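Local structure of ecto-NAD+ glycohydrolase (CD38 molecule) (Bos taurus, 3GC6) at residues Ala115-Trp120 and Tyr145-Trp150; Phe55-Pro60 and Trp120-Ser126. The protein is a CD38-type ecto-enzyme of the ADP-ribosyl cyclase family, built from a helical part and a four-stranded parallel sheet and held by five disulfides. The protein carries 1 engineered substitution. All blocks are in the same frame, centred on the assembly; numbering follows the deposited sequence. Where two conformers were deposited one is given.

Contact 1: Ala115-Trp120 and Tyr145-Trp150; sequences ADGLRW and YLSVFW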
loop_
_atom_site.group_PDB
_atom_site.type_symbol
_atom_site.label_atom_id
_atom_site.label_comp_id
_atom_site.label_asym_id
_atom_site.label_seq_id
_atom_site.Cartn_x
_atom_site.Cartn_y
_atom_site.Cartn_z
ATOM N N ALA A 115 15.203 5.305 4.354
ATOM C CA ALA A 115 16.504 5.982 4.372
ATOM C C ALA A 115 17.586 5.244 5.147
ATOM O O ALA A 115 18.751 5.517 4.982
ATOM C CB ALA A 115 16.303 7.391 4.956
ATOM N N ASP A 116 17.205 4.268 5.978
ATOM C CA ASP A 116 18.160 3.647 6.893
ATOM C C ASP A 116 19.348 3.080 6.126
ATOM O O ASP A 116 19.158 2.295 5.179
ATOM C CB ASP A 116 17.459 2.497 7.629
ATOM C CG ASP A 116 18.246 2.002 8.850
ATOM O OD1 ASP A 116 19.180 2.668 9.305
ATOM O OD2 ASP A 116 17.874 0.925 9.353
ATOM N N GLY A 117 20.554 3.475 6.543
ATOM C CA GLY A 117 21.770 2.947 5.924
ATOM C C GLY A 117 22.165 3.565 4.599
ATOM O O GLY A 117 23.244 3.235 4.071
ATOM N N LEU A 118 21.332 4.452 4.053
ATOM C CA LEU A 118 21.647 5.064 2.763
ATOM C C LEU A 118 22.391 6.401 2.915
ATOM O O LEU A 118 22.405 7.024 3.999
ATOM C CB LEU A 118 20.394 5.300 1.925
ATOM C CG LEU A 118 19.456 4.102 1.799
ATOM C CD1 LEU A 118 18.298 4.407 0.826
ATOM C CD2 LEU A 118 20.247 2.875 1.316
ATOM N N ARG A 119 23.012 6.810 1.807
ATOM C CA ARG A 119 23.683 8.100 1.678
ATOM C C ARG A 119 23.102 8.801 0.464
ATOM O O ARG A 119 22.751 8.156 -0.522
ATOM C CB ARG A 119 25.186 7.884 1.469
ATOM C CG ARG A 119 25.859 7.087 2.578
ATOM C CD ARG A 119 25.732 7.828 3.889
ATOM N NE ARG A 119 26.394 7.167 5.010
ATOM C CZ ARG A 119 27.674 7.330 5.321
ATOM N NH1 ARG A 119 28.441 8.131 4.586
ATOM N NH2 ARG A 119 28.189 6.694 6.368
ATOM N N TRP A 120 22.989 10.126 0.532
ATOM C CA TRP A 120 22.585 10.851 -0.644
ATOM C C TRP A 120 22.965 12.298 -0.567
ATOM O O TRP A 120 23.076 12.890 0.516
ATOM C CB TRP A 120 21.077 10.733 -0.856
ATOM C CG TRP A 120 20.224 11.358 0.274
ATOM C CD1 TRP A 120 19.726 12.619 0.325
ATOM C CD2 TRP A 120 19.802 10.710 1.487
ATOM N NE1 TRP A 120 18.995 12.818 1.491
ATOM C CE2 TRP A 120 19.033 11.652 2.221
ATOM C CE3 TRP A 120 20.005 9.437 2.028
ATOM C CZ2 TRP A 120 18.460 11.354 3.447
ATOM C CZ3 TRP A 120 19.421 9.133 3.244
ATOM C CH2 TRP A 120 18.653 10.085 3.936
ATOM N N TYR A 145 22.069 17.447 3.371
ATOM C CA TYR A 145 20.755 16.831 3.249
ATOM C C TYR A 145 20.583 15.519 4.052
ATOM O O TYR A 145 19.471 15.220 4.540
ATOM C CB TYR A 145 20.369 16.672 1.752
ATOM C CG TYR A 145 19.883 18.001 1.228
ATOM C CD1 TYR A 145 20.741 18.890 0.576
ATOM C CD2 TYR A 145 18.584 18.419 1.494
ATOM C CE1 TYR A 145 20.269 20.156 0.155
ATOM C CE2 TYR A 145 18.098 19.658 1.089
ATOM C CZ TYR A 145 18.944 20.525 0.409
ATOM O OH TYR A 145 18.450 21.757 0.051
ATOM N N LEU A 146 21.658 14.748 4.205
ATOM C CA LEU A 146 21.542 13.489 4.965
ATOM C C LEU A 146 21.347 13.784 6.456
ATOM O O LEU A 146 20.404 13.308 7.087
ATOM C CB LEU A 146 22.760 12.592 4.691
ATOM C CG LEU A 146 22.911 11.344 5.560
ATOM C CD1 LEU A 146 21.699 10.492 5.429
ATOM C CD2 LEU A 146 24.193 10.570 5.141
ATOM N N SER A 147 22.218 14.619 7.017
ATOM C CA SER A 147 22.132 14.979 8.434
ATOM C C SER A 147 20.824 15.698 8.764
ATOM O O SER A 147 20.152 15.380 9.771
ATOM C CB SER A 147 23.333 15.880 8.808
ATOM O OG SER A 147 24.547 15.169 8.639
ATOM N N VAL A 148 20.445 16.667 7.918
ATOM C CA VAL A 148 19.226 17.424 8.155
ATOM C C VAL A 148 17.972 16.529 8.082
ATOM O O VAL A 148 17.030 16.675 8.873
ATOM C CB VAL A 148 19.152 18.665 7.247
ATOM C CG1 VAL A 148 17.782 19.293 7.340
ATOM C CG2 VAL A 148 20.252 19.630 7.682
ATOM N N PHE A 149 17.960 15.561 7.170
ATOM C CA PHE A 149 16.841 14.610 7.097
ATOM C C PHE A 149 16.654 13.933 8.462
ATOM O O PHE A 149 15.542 13.881 9.017
ATOM C CB PHE A 149 17.132 13.533 6.051
ATOM C CG PHE A 149 16.155 12.402 6.082
ATOM C CD1 PHE A 149 14.919 12.499 5.426
ATOM C CD2 PHE A 149 16.459 11.246 6.780
ATOM C CE1 PHE A 149 13.984 11.397 5.464
ATOM C CE2 PHE A 149 15.546 10.172 6.827
ATOM C CZ PHE A 149 14.328 10.257 6.162
ATOM N N TRP A 150 17.736 13.380 9.008
ATOM C CA TRP A 150 17.564 12.611 10.256
ATOM C C TRP A 150 17.206 13.554 11.414
ATOM O O TRP A 150 16.512 13.152 12.346
ATOM C CB TRP A 150 18.820 11.784 10.542
ATOM C CG TRP A 150 18.915 10.631 9.607
ATOM C CD1 TRP A 150 19.810 10.477 8.587
ATOM C CD2 TRP A 150 18.089 9.456 9.595
ATOM N NE1 TRP A 150 19.588 9.280 7.919
ATOM C CE2 TRP A 150 18.518 8.643 8.524
ATOM C CE3 TRP A 150 16.994 9.030 10.359
ATOM C CZ2 TRP A 150 17.910 7.394 8.237
ATOM C CZ3 TRP A 150 16.388 7.820 10.066
ATOM C CH2 TRP A 150 16.840 7.005 9.014
HETATM O O HOH W 1 20.699 7.260 6.111
HETATM O O HOH W 2 24.036 14.937 2.142
#
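The indole of W120 lies against helix 145-159, mainly through L146 and F149. L146 covers one face of it: CD1 stands 3.7 Å from the centroid of the six-membered ring, a CH-pi contact 24° off the ring normal. The rim of W120 points at the face of F149 with the planes at 80°, a T-shaped pair, and CZ2 of W120 is 3.6 Å from CB of F149. In one of two R119 conformers, CD2 of L146 reaches CD of R119 at 3.4 Å. The first torsion of L146, 171°, sets CG opposite N, and the fork there sends CD1 over the indole and CD2 to R119.

The methyl of A115 touches two rings: CE2 of F149 at 3.4 Å and CZ2 of W150 at 3.7 Å. No direct hydrogen bond joins the segments; water bridges them instead. Water 1 gives protons to A115 O and L118 O and accepts a hydrogen bond from NE1 of W150 at 2.9 Å, so it ties the type II turn A115-L118 to the indole. Water 2 links W120 O to L146 N. The NE1 of W120 is bonded to Y68 OH, which also bonds Y145 O and so holds both.

F51 of helix 44-55 meets the rings of W120 and F149. L118 packs on helix 20-35. The contact joins the loop after helix 110-115 to the start of helix 145-159 and these two helices.

Contact 2: Phe55-Pro60 and Trp120-Ser126; sequences FISKDP and WCGEPGS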
loop_
_atom_site.group_PDB
_atom_site.type_symbol
_atom_site.label_atom_id
_atom_site.label_comp_id
_atom_site.label_asym_id
_atom_site.label_seq_id
_atom_site.Cartn_x
_atom_site.Cartn_y
_atom_site.Cartn_z
ATOM N N PHE A 55 16.186 17.447 -2.308
ATOM C CA PHE A 55 17.636 17.715 -2.329
ATOM C C PHE A 55 18.280 17.858 -3.716
ATOM O O PHE A 55 19.374 18.448 -3.860
ATOM C CB PHE A 55 18.419 16.670 -1.484
ATOM C CG PHE A 55 18.504 15.301 -2.119
ATOM C CD1 PHE A 55 19.601 14.939 -2.892
ATOM C CD2 PHE A 55 17.472 14.395 -1.957
ATOM C CE1 PHE A 55 19.679 13.688 -3.496
ATOM C CE2 PHE A 55 17.535 13.119 -2.570
ATOM C CZ PHE A 55 18.653 12.771 -3.328
ATOM N N ILE A 56 17.647 17.293 -4.742
ATOM C CA ILE A 56 18.302 17.248 -6.055
ATOM C C ILE A 56 18.546 18.650 -6.614
ATOM O O ILE A 56 17.666 19.505 -6.518
ATOM C CB ILE A 56 17.491 16.354 -7.035
ATOM C CG1 ILE A 56 17.685 14.868 -6.700
ATOM C CG2 ILE A 56 17.896 16.635 -8.494
ATOM C CD1 ILE A 56 19.058 14.338 -7.108
ATOM N N SER A 57 19.760 18.855 -7.137
ATOM C CA SER A 57 20.157 20.093 -7.831
ATOM C C SER A 57 20.326 21.280 -6.884
ATOM O O SER A 57 20.519 22.430 -7.342
ATOM C CB SER A 57 19.195 20.440 -8.986
ATOM O OG SER A 57 19.847 21.202 -10.005
ATOM N N LYS A 58 20.319 21.022 -5.579
ATOM C CA LYS A 58 20.478 22.090 -4.599
ATOM C C LYS A 58 21.898 22.105 -4.030
ATOM O O LYS A 58 22.626 21.108 -4.121
ATOM C CB LYS A 58 19.430 21.930 -3.490
ATOM C CG LYS A 58 18.016 22.053 -4.013
ATOM C CD LYS A 58 17.022 21.942 -2.889
ATOM C CE LYS A 58 15.656 21.858 -3.469
ATOM N NZ LYS A 58 14.643 21.684 -2.399
ATOM N N ASP A 59 22.273 23.237 -3.449
ATOM C CA ASP A 59 23.554 23.393 -2.741
ATOM C C ASP A 59 23.577 22.334 -1.631
ATOM O O ASP A 59 22.745 22.363 -0.717
ATOM C CB ASP A 59 23.612 24.796 -2.142
ATOM C CG ASP A 59 24.937 25.086 -1.430
ATOM O OD1 ASP A 59 25.571 24.132 -0.930
ATOM O OD2 ASP A 59 25.347 26.277 -1.410
ATOM N N PRO A 60 24.510 21.372 -1.714
ATOM C CA PRO A 60 24.487 20.248 -0.741
ATOM C C PRO A 60 24.861 20.623 0.679
ATOM O O PRO A 60 24.739 19.774 1.585
ATOM C CB PRO A 60 25.465 19.215 -1.328
ATOM C CG PRO A 60 26.163 19.918 -2.443
ATOM C CD PRO A 60 25.474 21.176 -2.812
ATOM N N TRP A 120 22.989 10.126 0.532
ATOM C CA TRP A 120 22.585 10.851 -0.644
ATOM C C TRP A 120 22.965 12.298 -0.567
ATOM O O TRP A 120 23.076 12.890 0.516
ATOM C CB TRP A 120 21.077 10.733 -0.856
ATOM C CG TRP A 120 20.224 11.358 0.274
ATOM C CD1 TRP A 120 19.726 12.619 0.325
ATOM C CD2 TRP A 120 19.802 10.710 1.487
ATOM N NE1 TRP A 120 18.995 12.818 1.491
ATOM C CE2 TRP A 120 19.033 11.652 2.221
ATOM C CE3 TRP A 120 20.005 9.437 2.028
ATOM C CZ2 TRP A 120 18.460 11.354 3.447
ATOM C CZ3 TRP A 120 19.421 9.133 3.244
ATOM C CH2 TRP A 120 18.653 10.085 3.936
ATOM N N CYS A 121 23.200 12.845 -1.745
ATOM C CA CYS A 121 23.400 14.286 -1.916
ATOM C C CYS A 121 23.296 14.583 -3.409
ATOM O O CYS A 121 23.434 13.667 -4.239
ATOM C CB CYS A 121 24.750 14.745 -1.329
ATOM S SG CYS A 121 26.262 14.116 -2.198
ATOM N N GLY A 122 23.061 15.851 -3.734
ATOM C CA GLY A 122 23.000 16.284 -5.122
ATOM C C GLY A 122 24.115 17.254 -5.457
ATOM O O GLY A 122 25.063 17.434 -4.693
ATOM N N GLU A 123 23.967 17.913 -6.603
ATOM C CA GLU A 123 25.010 18.791 -7.120
ATOM C C GLU A 123 24.259 19.899 -7.869
ATOM O O GLU A 123 23.364 19.602 -8.637
ATOM C CB GLU A 123 25.900 17.978 -8.067
ATOM C CG GLU A 123 26.837 18.811 -8.943
ATOM C CD GLU A 123 28.080 19.293 -8.234
ATOM O OE1 GLU A 123 28.223 19.133 -6.996
ATOM O OE2 GLU A 123 28.942 19.859 -8.938
ATOM N N PRO A 124 24.600 21.165 -7.628
ATOM C CA PRO A 124 23.866 22.235 -8.334
ATOM C C PRO A 124 24.036 22.082 -9.852
ATOM O O PRO A 124 25.111 21.730 -10.326
ATOM C CB PRO A 124 24.519 23.515 -7.819
ATOM C CG PRO A 124 25.018 23.131 -6.434
ATOM C CD PRO A 124 25.500 21.692 -6.594
ATOM N N GLY A 125 22.946 22.259 -10.592
ATOM C CA GLY A 125 22.976 22.119 -12.060
ATOM C C GLY A 125 22.913 20.691 -12.589
ATOM O O GLY A 125 23.030 20.445 -13.814
ATOM N N SER A 126 22.717 19.745 -11.671
ATOM C CA SER A 126 22.608 18.336 -12.026
ATOM C C SER A 126 21.286 17.754 -11.525
ATOM O O SER A 126 20.836 18.082 -10.407
ATOM C CB SER A 126 23.767 17.540 -11.409
ATOM O OG SER A 126 23.580 16.149 -11.588
HETATM O O HOH W 3 21.972 18.636 -3.145
HETATM O O HOH W 4 21.709 16.976 -8.060
#
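F55 turns one ring face to W120: CD1 of W120 sits above the centre of the F55 ring, 3.7 Å from CE2 of F55, and the planes meet at 51°. CG of F55 sits between backbone N and carbonyl carbon (chi1 73°). This sets the ring edge against the backbone of C121 and G122, with G122 N 3.7 Å from CD1 of F55. CG1 of I56 lies over the rim of the opposite face.

In one of its two conformers S57 turns OG anti to its N (chi1 -153°), where it takes a weak, doubtful hydrogen bond from G125 N at 3.3 Å. The backbones add two CA-H...O contacts, S57 CA to E123 O at 3.3 Å and P124 CA to S57 O at 3.5 Å. P60 and P124 meet through their CD atoms, 3.8 Å apart. Water 3 bridges F55 O and K58 O, with a weak bond from G122 N. Water 4 accepts from S57 N and E123 N.

C121 is fixed by its disulfide to C134, and E123 by a salt bridge to R10. Two type II beta turns, F55-K58 and E123-S126, thus pack together in a disulfide-braced loop region of this ADP-ribosyl cyclase family fold.

How the contacts relate
The two contacts share W120, and their centres are about 14 Å apart. Along the chain the segments alternate: 55-60, then 115-120 running straight on into 120-126, then 145-150. Contact 1 lies nearer the centre of the chain, about 9 Å away, and contact 2 about 22 Å out. Y145 also joins them: its ring packs on F55 CB and D59 O, and its OH lies beside K58 CD while bonding D67. Both contacts belong to the helical part of the fold, away from the parallel sheet. Through W120, the loop after helix 110-115 thus ties the start of helix 145-159 to the loop that follows helix 44-55.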